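PDB 3SLR: BF1531-like N-terminal domain-containing protein from Bacteroides fragilis, which is of unknown function, its N-terminal part pairing an SGNH-clan domain with a magnesium-binding phosphatase-like domain, and may hydrolyse ester bonds. Local coordinates for residues Arg122-Asn127 / Ile211-Ala216; Arg47-Glu52 / Gln218-Lys223; Tyr156-Ile161 / Pro166-Cys171. One frame throughout, in Å; residues are numbered along the deposited sequence. Where two conformers were deposited one is given.

Contact 1 (Arg122-Asn127 / Ile211-Ala216); sequences RVIYYN and IDIIAA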
# COMPACT_ATOMS: atom_id res chain seq x y z
N ARG A 122 17.78 -6.69 0.97
CA ARG A 122 16.56 -6.45 1.73
C ARG A 122 15.56 -7.56 1.47
O ARG A 122 15.47 -8.08 0.35
CB ARG A 122 15.95 -5.10 1.39
CG ARG A 122 16.61 -3.92 2.08
CD ARG A 122 17.60 -3.22 1.18
NE ARG A 122 18.06 -1.97 1.76
CZ ARG A 122 18.75 -1.04 1.10
NH1 ARG A 122 19.05 -1.22 -0.18
NH2 ARG A 122 19.12 0.07 1.72
N VAL A 123 14.80 -7.93 2.49
CA VAL A 123 13.79 -8.97 2.36
C VAL A 123 12.42 -8.33 2.39
O VAL A 123 12.16 -7.47 3.21
CB VAL A 123 13.90 -10.00 3.51
CG1 VAL A 123 12.69 -10.95 3.52
CG2 VAL A 123 15.20 -10.76 3.38
N ILE A 124 11.56 -8.72 1.45
CA ILE A 124 10.16 -8.34 1.49
C ILE A 124 9.34 -9.62 1.68
O ILE A 124 9.44 -10.57 0.90
CB ILE A 124 9.73 -7.61 0.21
CG1 ILE A 124 10.56 -6.34 0.02
CG2 ILE A 124 8.25 -7.27 0.28
CD1 ILE A 124 10.40 -5.70 -1.33
N TYR A 125 8.52 -9.63 2.73
CA TYR A 125 7.88 -10.86 3.18
C TYR A 125 6.38 -10.63 3.29
O TYR A 125 5.95 -9.77 4.06
CB TYR A 125 8.47 -11.28 4.54
CG TYR A 125 8.08 -12.68 4.98
CD1 TYR A 125 6.89 -12.90 5.65
CD2 TYR A 125 8.90 -13.77 4.75
CE1 TYR A 125 6.51 -14.17 6.06
CE2 TYR A 125 8.55 -15.05 5.15
CZ TYR A 125 7.35 -15.24 5.80
OH TYR A 125 6.99 -16.50 6.21
N TYR A 126 5.59 -11.37 2.51
CA TYR A 126 4.13 -11.27 2.60
C TYR A 126 3.65 -11.90 3.89
O TYR A 126 3.96 -13.05 4.17
CB TYR A 126 3.44 -11.96 1.41
CG TYR A 126 3.83 -11.39 0.07
CD1 TYR A 126 4.61 -12.11 -0.81
CD2 TYR A 126 3.41 -10.10 -0.31
CE1 TYR A 126 4.97 -11.58 -2.05
CE2 TYR A 126 3.78 -9.57 -1.54
CZ TYR A 126 4.56 -10.31 -2.41
OH TYR A 126 4.93 -9.79 -3.63
N ASN A 127 2.88 -11.15 4.69
CA ASN A 127 2.27 -11.75 5.87
C ASN A 127 1.03 -12.54 5.47
O ASN A 127 0.77 -12.75 4.28
CB ASN A 127 2.00 -10.72 6.99
CG ASN A 127 1.00 -9.65 6.58
OD1 ASN A 127 0.48 -9.64 5.45
ND2 ASN A 127 0.72 -8.73 7.52
N ILE A 211 6.04 -3.32 -5.34
CA ILE A 211 6.91 -2.29 -5.91
C ILE A 211 6.87 -1.00 -5.08
O ILE A 211 7.87 -0.30 -5.01
CB ILE A 211 6.60 -2.03 -7.41
CG1 ILE A 211 6.92 -3.27 -8.26
CG2 ILE A 211 7.40 -0.81 -7.92
CD1 ILE A 211 8.37 -3.79 -8.16
N ASP A 212 5.73 -0.70 -4.44
CA ASP A 212 5.66 0.49 -3.59
C ASP A 212 6.78 0.43 -2.55
O ASP A 212 7.39 1.45 -2.22
CB ASP A 212 4.32 0.58 -2.81
CG ASP A 212 3.12 0.87 -3.70
OD1 ASP A 212 3.28 1.40 -4.83
OD2 ASP A 212 1.99 0.57 -3.25
N ILE A 213 7.03 -0.77 -2.03
CA ILE A 213 8.04 -0.93 -0.98
C ILE A 213 9.44 -0.74 -1.56
O ILE A 213 10.24 0.01 -1.02
CB ILE A 213 7.93 -2.31 -0.29
CG1 ILE A 213 6.63 -2.38 0.52
CG2 ILE A 213 9.13 -2.54 0.63
CD1 ILE A 213 6.24 -3.83 0.97
N ILE A 214 9.72 -1.43 -2.65
CA ILE A 214 11.01 -1.29 -3.32
C ILE A 214 11.30 0.18 -3.66
O ILE A 214 12.37 0.69 -3.34
CB ILE A 214 11.07 -2.17 -4.56
CG1 ILE A 214 11.05 -3.64 -4.13
CG2 ILE A 214 12.32 -1.84 -5.39
CD1 ILE A 214 11.19 -4.62 -5.26
N ALA A 215 10.33 0.86 -4.27
CA ALA A 215 10.50 2.27 -4.61
C ALA A 215 10.82 3.13 -3.38
O ALA A 215 11.72 3.97 -3.43
CB ALA A 215 9.28 2.80 -5.35
N ALA A 216 10.08 2.91 -2.29
CA ALA A 216 10.30 3.69 -1.07
C ALA A 216 11.71 3.48 -0.54
O ALA A 216 12.38 4.44 -0.17
CB ALA A 216 9.27 3.31 0.01

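Contact 2 (Arg47-Glu52 / Gln218-Lys223); sequences RNYNIE and QGKFKK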
# COMPACT_ATOMS: atom_id res chain seq x y z
N ARG A 47 7.46 1.61 -12.96
CA ARG A 47 7.91 2.50 -11.88
C ARG A 47 9.36 2.94 -12.12
O ARG A 47 10.04 3.43 -11.21
CB ARG A 47 7.80 1.80 -10.52
CG ARG A 47 7.40 2.71 -9.35
CD ARG A 47 5.94 3.12 -9.40
NE ARG A 47 5.02 1.99 -9.19
CZ ARG A 47 4.64 1.53 -8.00
NH1 ARG A 47 5.11 2.09 -6.89
NH2 ARG A 47 3.80 0.50 -7.93
N ASN A 48 9.84 2.73 -13.35
CA ASN A 48 11.16 3.19 -13.79
C ASN A 48 12.34 2.40 -13.24
O ASN A 48 13.43 2.94 -13.04
CB ASN A 48 11.33 4.69 -13.49
CG ASN A 48 10.25 5.53 -14.15
OD1 ASN A 48 9.88 5.31 -15.31
ND2 ASN A 48 9.71 6.50 -13.40
N TYR A 49 12.14 1.10 -13.02
CA TYR A 49 13.23 0.22 -12.63
C TYR A 49 13.37 -0.92 -13.63
O TYR A 49 12.38 -1.52 -14.04
CB TYR A 49 13.00 -0.36 -11.23
CG TYR A 49 12.89 0.70 -10.16
CD1 TYR A 49 14.01 1.43 -9.76
CD2 TYR A 49 11.68 0.97 -9.55
CE1 TYR A 49 13.92 2.39 -8.79
CE2 TYR A 49 11.57 1.94 -8.57
CZ TYR A 49 12.70 2.65 -8.19
OH TYR A 49 12.60 3.62 -7.22
N ASN A 50 14.61 -1.18 -14.04
CA ASN A 50 14.89 -2.36 -14.84
C ASN A 50 15.07 -3.55 -13.91
O ASN A 50 16.15 -3.76 -13.36
CB ASN A 50 16.15 -2.15 -15.68
CG ASN A 50 16.45 -3.33 -16.59
OD1 ASN A 50 17.50 -3.37 -17.25
ND2 ASN A 50 15.53 -4.28 -16.66
N ILE A 51 13.99 -4.30 -13.70
CA ILE A 51 14.00 -5.41 -12.77
C ILE A 51 14.53 -6.70 -13.39
O ILE A 51 13.94 -7.23 -14.33
CB ILE A 51 12.58 -5.70 -12.26
CG1 ILE A 51 11.99 -4.45 -11.60
CG2 ILE A 51 12.58 -6.92 -11.33
CD1 ILE A 51 12.76 -3.99 -10.39
N GLU A 52 15.64 -7.20 -12.86
CA GLU A 52 16.11 -8.52 -13.24
C GLU A 52 15.54 -9.50 -12.22
O GLU A 52 15.96 -9.52 -11.06
CB GLU A 52 17.64 -8.60 -13.26
CG GLU A 52 18.17 -9.99 -13.66
CD GLU A 52 19.69 -10.12 -13.58
OE1 GLU A 52 20.19 -11.26 -13.71
OE2 GLU A 52 20.37 -9.10 -13.39
N GLN A 218 14.28 2.66 -2.29
CA GLN A 218 15.16 3.33 -3.25
C GLN A 218 15.10 4.86 -3.15
O GLN A 218 15.87 5.55 -3.83
CB GLN A 218 14.85 2.87 -4.68
CG GLN A 218 15.09 1.38 -4.92
CD GLN A 218 16.57 1.03 -4.97
OE1 GLN A 218 17.35 1.68 -5.68
NE2 GLN A 218 16.96 0.03 -4.21
N GLY A 219 14.19 5.37 -2.33
CA GLY A 219 14.11 6.80 -2.06
C GLY A 219 13.02 7.53 -2.83
O GLY A 219 13.01 8.76 -2.89
N LYS A 220 12.11 6.77 -3.42
CA LYS A 220 10.98 7.35 -4.12
C LYS A 220 9.70 7.08 -3.33
O LYS A 220 9.22 5.95 -3.27
CB LYS A 220 10.85 6.81 -5.55
CG LYS A 220 11.81 7.46 -6.55
CD LYS A 220 11.57 8.98 -6.63
CE LYS A 220 12.57 9.66 -7.57
NZ LYS A 220 12.51 11.15 -7.46
N PHE A 221 9.18 8.13 -2.70
CA PHE A 221 7.99 8.04 -1.88
C PHE A 221 7.35 9.42 -1.77
O PHE A 221 8.02 10.45 -1.96
CB PHE A 221 8.33 7.49 -0.49
CG PHE A 221 9.40 8.26 0.23
CD1 PHE A 221 10.75 7.95 0.04
CD2 PHE A 221 9.08 9.31 1.08
CE1 PHE A 221 11.74 8.66 0.70
CE2 PHE A 221 10.07 10.03 1.74
CZ PHE A 221 11.39 9.71 1.55
N LYS A 222 6.04 9.45 -1.49
CA LYS A 222 5.32 10.72 -1.42
C LYS A 222 5.60 11.46 -0.13
O LYS A 222 5.74 10.86 0.93
CB LYS A 222 3.81 10.50 -1.59
CG LYS A 222 3.43 9.88 -2.93
CD LYS A 222 4.01 10.69 -4.10
CE LYS A 222 3.33 10.35 -5.42
NZ LYS A 222 3.58 11.39 -6.50
N LYS A 223 5.68 12.79 -0.22
CA LYS A 223 6.08 13.62 0.90
C LYS A 223 5.05 14.70 1.20
O LYS A 223 5.13 15.37 2.23
CB LYS A 223 7.42 14.28 0.61
CG LYS A 223 8.60 13.32 0.60
CD LYS A 223 9.88 14.05 0.24
CE LYS A 223 10.40 13.57 -1.10
NZ LYS A 223 10.50 12.09 -1.15

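Contact 3 (Tyr156-Ile161 / Pro166-Cys171); sequences YELMNI and PNFFIC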
# COMPACT_ATOMS: atom_id res chain seq x y z
N TYR A 156 1.46 -11.29 14.44
CA TYR A 156 1.90 -10.35 15.47
C TYR A 156 3.42 -10.38 15.61
O TYR A 156 4.07 -9.34 15.56
CB TYR A 156 1.22 -10.65 16.81
CG TYR A 156 1.77 -9.84 17.97
CD1 TYR A 156 1.65 -8.45 18.00
CD2 TYR A 156 2.42 -10.46 19.03
CE1 TYR A 156 2.17 -7.71 19.06
CE2 TYR A 156 2.93 -9.74 20.09
CZ TYR A 156 2.81 -8.36 20.09
OH TYR A 156 3.32 -7.66 21.15
N GLU A 157 3.98 -11.57 15.77
CA GLU A 157 5.43 -11.68 15.94
C GLU A 157 6.21 -11.28 14.69
O GLU A 157 7.33 -10.79 14.79
CB GLU A 157 5.82 -13.10 16.39
CG GLU A 157 5.29 -13.47 17.77
CD GLU A 157 5.78 -12.55 18.89
OE1 GLU A 157 6.71 -11.74 18.66
OE2 GLU A 157 5.22 -12.63 20.00
N LEU A 158 5.63 -11.50 13.51
CA LEU A 158 6.26 -11.03 12.28
C LEU A 158 6.45 -9.53 12.33
O LEU A 158 7.47 -9.01 11.86
CB LEU A 158 5.42 -11.39 11.06
CG LEU A 158 5.59 -12.79 10.47
CD1 LEU A 158 4.54 -12.99 9.38
CD2 LEU A 158 7.01 -12.96 9.92
N MSE A 159 5.48 -8.81 12.87
CA MSE A 159 5.65 -7.37 12.97
C MSE A 159 6.79 -6.99 13.91
O MSE A 159 7.56 -6.06 13.64
CB MSE A 159 4.33 -6.70 13.38
CG MSE A 159 3.26 -6.93 12.34
SE MSE A 159 1.70 -5.77 12.63
CE MSE A 159 0.54 -6.52 11.23
N ASN A 160 6.92 -7.73 15.00
CA ASN A 160 8.03 -7.54 15.92
C ASN A 160 9.37 -7.85 15.25
O ASN A 160 10.36 -7.14 15.48
CB ASN A 160 7.83 -8.33 17.21
CG ASN A 160 6.64 -7.84 18.01
OD1 ASN A 160 6.27 -6.67 17.94
ND2 ASN A 160 6.02 -8.74 18.78
N ILE A 161 9.41 -8.88 14.41
CA ILE A 161 10.63 -9.14 13.64
C ILE A 161 10.98 -7.94 12.75
O ILE A 161 12.15 -7.55 12.67
CB ILE A 161 10.53 -10.43 12.81
CG1 ILE A 161 10.51 -11.65 13.73
CG2 ILE A 161 11.71 -10.55 11.83
CD1 ILE A 161 10.27 -12.95 12.99
N PRO A 166 16.19 -4.08 10.43
CA PRO A 166 15.97 -2.98 9.48
C PRO A 166 15.90 -3.46 8.04
O PRO A 166 15.34 -2.76 7.19
CB PRO A 166 17.22 -2.11 9.68
CG PRO A 166 17.65 -2.40 11.09
CD PRO A 166 17.38 -3.87 11.27
N ASN A 167 16.45 -4.64 7.81
CA ASN A 167 16.55 -5.24 6.49
C ASN A 167 15.28 -5.98 6.07
O ASN A 167 15.09 -6.29 4.89
CB ASN A 167 17.76 -6.19 6.45
CG ASN A 167 17.89 -7.04 7.73
OD1 ASN A 167 18.10 -6.52 8.84
ND2 ASN A 167 17.78 -8.36 7.56
N PHE A 168 14.40 -6.22 7.04
CA PHE A 168 13.20 -7.04 6.85
C PHE A 168 11.95 -6.19 6.73
O PHE A 168 11.58 -5.50 7.68
CB PHE A 168 13.06 -8.02 8.01
CG PHE A 168 11.90 -8.97 7.89
CD1 PHE A 168 11.98 -10.08 7.06
CD2 PHE A 168 10.74 -8.78 8.62
CE1 PHE A 168 10.91 -10.97 6.96
CE2 PHE A 168 9.68 -9.66 8.54
CZ PHE A 168 9.76 -10.76 7.71
N PHE A 169 11.30 -6.25 5.58
CA PHE A 169 10.05 -5.52 5.36
C PHE A 169 8.89 -6.47 5.12
O PHE A 169 8.99 -7.43 4.34
CB PHE A 169 10.18 -4.61 4.14
CG PHE A 169 11.21 -3.55 4.30
CD1 PHE A 169 12.56 -3.84 4.13
CD2 PHE A 169 10.84 -2.25 4.61
CE1 PHE A 169 13.52 -2.85 4.28
CE2 PHE A 169 11.80 -1.26 4.76
CZ PHE A 169 13.13 -1.56 4.59
N ILE A 170 7.78 -6.20 5.79
CA ILE A 170 6.55 -6.92 5.52
C ILE A 170 5.80 -6.22 4.39
O ILE A 170 5.82 -4.98 4.30
CB ILE A 170 5.67 -6.97 6.78
CG1 ILE A 170 6.34 -7.90 7.82
CG2 ILE A 170 4.27 -7.44 6.44
CD1 ILE A 170 5.91 -7.68 9.26
N CYS A 171 5.20 -7.00 3.50
CA CYS A 171 4.15 -6.48 2.63
C CYS A 171 2.82 -6.98 3.21
O CYS A 171 2.63 -8.18 3.36
CB CYS A 171 4.34 -6.95 1.21
SG CYS A 171 3.11 -6.32 0.04

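Contact 1 (Arg122-Asn127 / Ile211-Ala216)
Ile124, on strand 122-126, is directed toward helix 203-217 and meets Ile213 and Ile214, and these three isoleucines make the whole contact. It is helix-on-sheet packing in the alpha/beta fold of the N-terminal domain, which belongs to the SGNH-hydrolase clan and is built on a five-stranded parallel sheet. Two different meetings occur at the one strand residue. Against Ile213 the side chains run past each other in opposite senses: the CG2 methyl of Ile213 comes 3.9 Å from Ile124 CD1, while at the other end Ile213 CD1 reaches Ile124 CG2 at 4.0 Å. Against Ile214 the approach is nearly perpendicular. In Ile124, CG1 stands beside the backbone N and anti to the carbonyl carbon (chi1 -60°), and an extended second torsion (169°) carries CD1 out from the strand to Ile214, the residue after Ile213. The first bond of Ile214 points neither at the strand nor away from it, but the end of the side chain comes nearer, CG1 meeting that methyl. No hydrogen bond joins the two segments here, as befits a buried aliphatic patch. A polar tie lies beside it, where Tyr126 OH bonds to Thr210 OG1 one turn earlier in the helix, and Tyr79 on the neighbouring strand packs against Ile214. The tightest approach of all is that of Ile124 CD1 to Ile214 CG1, at 3.5 Å.

Contact 2 (Arg47-Glu52 / Gln218-Lys223)
Tyr49 and Gln218 are the backbone positions that come nearest here, with 10.1 Å between the CA atom of Tyr49 and the CA atom of Gln218, so side chains alone bridge the gap. Both segments follow a helix that ends in a Schellman motif. Asn48, with positive phi, closes helix 34-46 just before strand 50-55 starts; Gly219, at phi 100°, closes helix 203-217, and Lys220 N bonds back to Ala215 O. From there the chain passes as a linker to strand 224-227 of the second, magnesium-binding domain, whose sheet is consistent with a HAD-type phosphatase.

With CG beside the backbone N (chi1 -59°), the ring of Tyr49 is swung toward the linker, and its hydroxyl end does most of the touching. Gln218 lies alongside, running the opposite way: its CB sits 3.5 Å from Tyr49 OH, and its amide plane stands 83° from the ring. The amide turns elsewhere, NE2 bonding to Tyr79 OH. Lys220 brings only its root, CG lying 4.0 Å from Tyr49 OH, before the chain bends off to a salt bridge between NZ and Asp329 of the second domain. Further along the linker the chain grips itself: Lys223 NZ donates to Phe221 O at 3.1 Å and lies 3.6 Å above the plane of the Phe221 ring, displaced toward its rim.

Contact 3 (Tyr156-Ile161 / Pro166-Cys171)
Ile161, which lays a methyl over the ring of Phe168, is fixed in its helix by the shortest polar bond of this pair of segments, from Ile161 N to Glu157 O at 2.8 Å. On the side of the helix turned from the strand, Asn160 ND2 reaches Glu157 OE1 at 3.1 Å, with the carboxylate approached from above its plane. No hydrogen bond joins helix and strand; they meet by apolar packing, with one backbone carbonyl among the touching atoms.

The two belong to a beta-alpha-beta crossover: after strand 122-126, helix 147-164 runs back against the sheet and a short loop leads into the parallel strand 168-171, the segment axes passing 8.7 Å apart at 142°. Phe168 has CG anti to the backbone N (chi1 -177°), which swings the ring up to the helix. Ile161 CG2 sits over one face, 4.2 Å from the centroid of the Phe168 ring and 27° off its normal, a CH-pi contact. Leu158 comes to the same ring obliquely and at its far end, CD2 lying 4.2 Å from Phe168 CZ, while the Leu158 carbonyl oxygen lies at the ring edge, near its plane.

Ile170 uses a single methyl. Its CD1 presses on the helix backbone, 3.3 Å from Leu158 O, and the selenomethionine Met159 adds its CG at 4.1 Å from Ile170 CD1, meeting it at about a right angle although its own side chain starts out away from the strand.

Helix 104-118 packs beside helix 147-164, sending Leu109 to Ile161 and Val112 and Cys116 to Phe168. Strand 122-126, the sheet neighbour, brings Val123 against Phe168 and Tyr125 beside Leu158. On the other side of the sheet, helix 203-217 receives Phe169 and Cys171.

All three contacts reach the same five-stranded sheet. Contacts 1 and 3 are largely buried and aliphatic or aromatic, and they pack helices on opposite faces of neighbouring strands, which backbone bonds such as Tyr125 N to Phe169 O zip together. Contact 2 is only partly buried and has a different character: a tyrosine hydroxyl meets the aliphatic roots of polar residues whose ends bond to other parts of the chain. Helix 203-217 gives two isoleucines near its C-terminal end to contact 1, and the loop that follows it enters contact 2. The salt bridge of Asp212 with Arg47 joins those two, whereas contacts 2 and 3 stay about 8 Å apart at their nearest atoms.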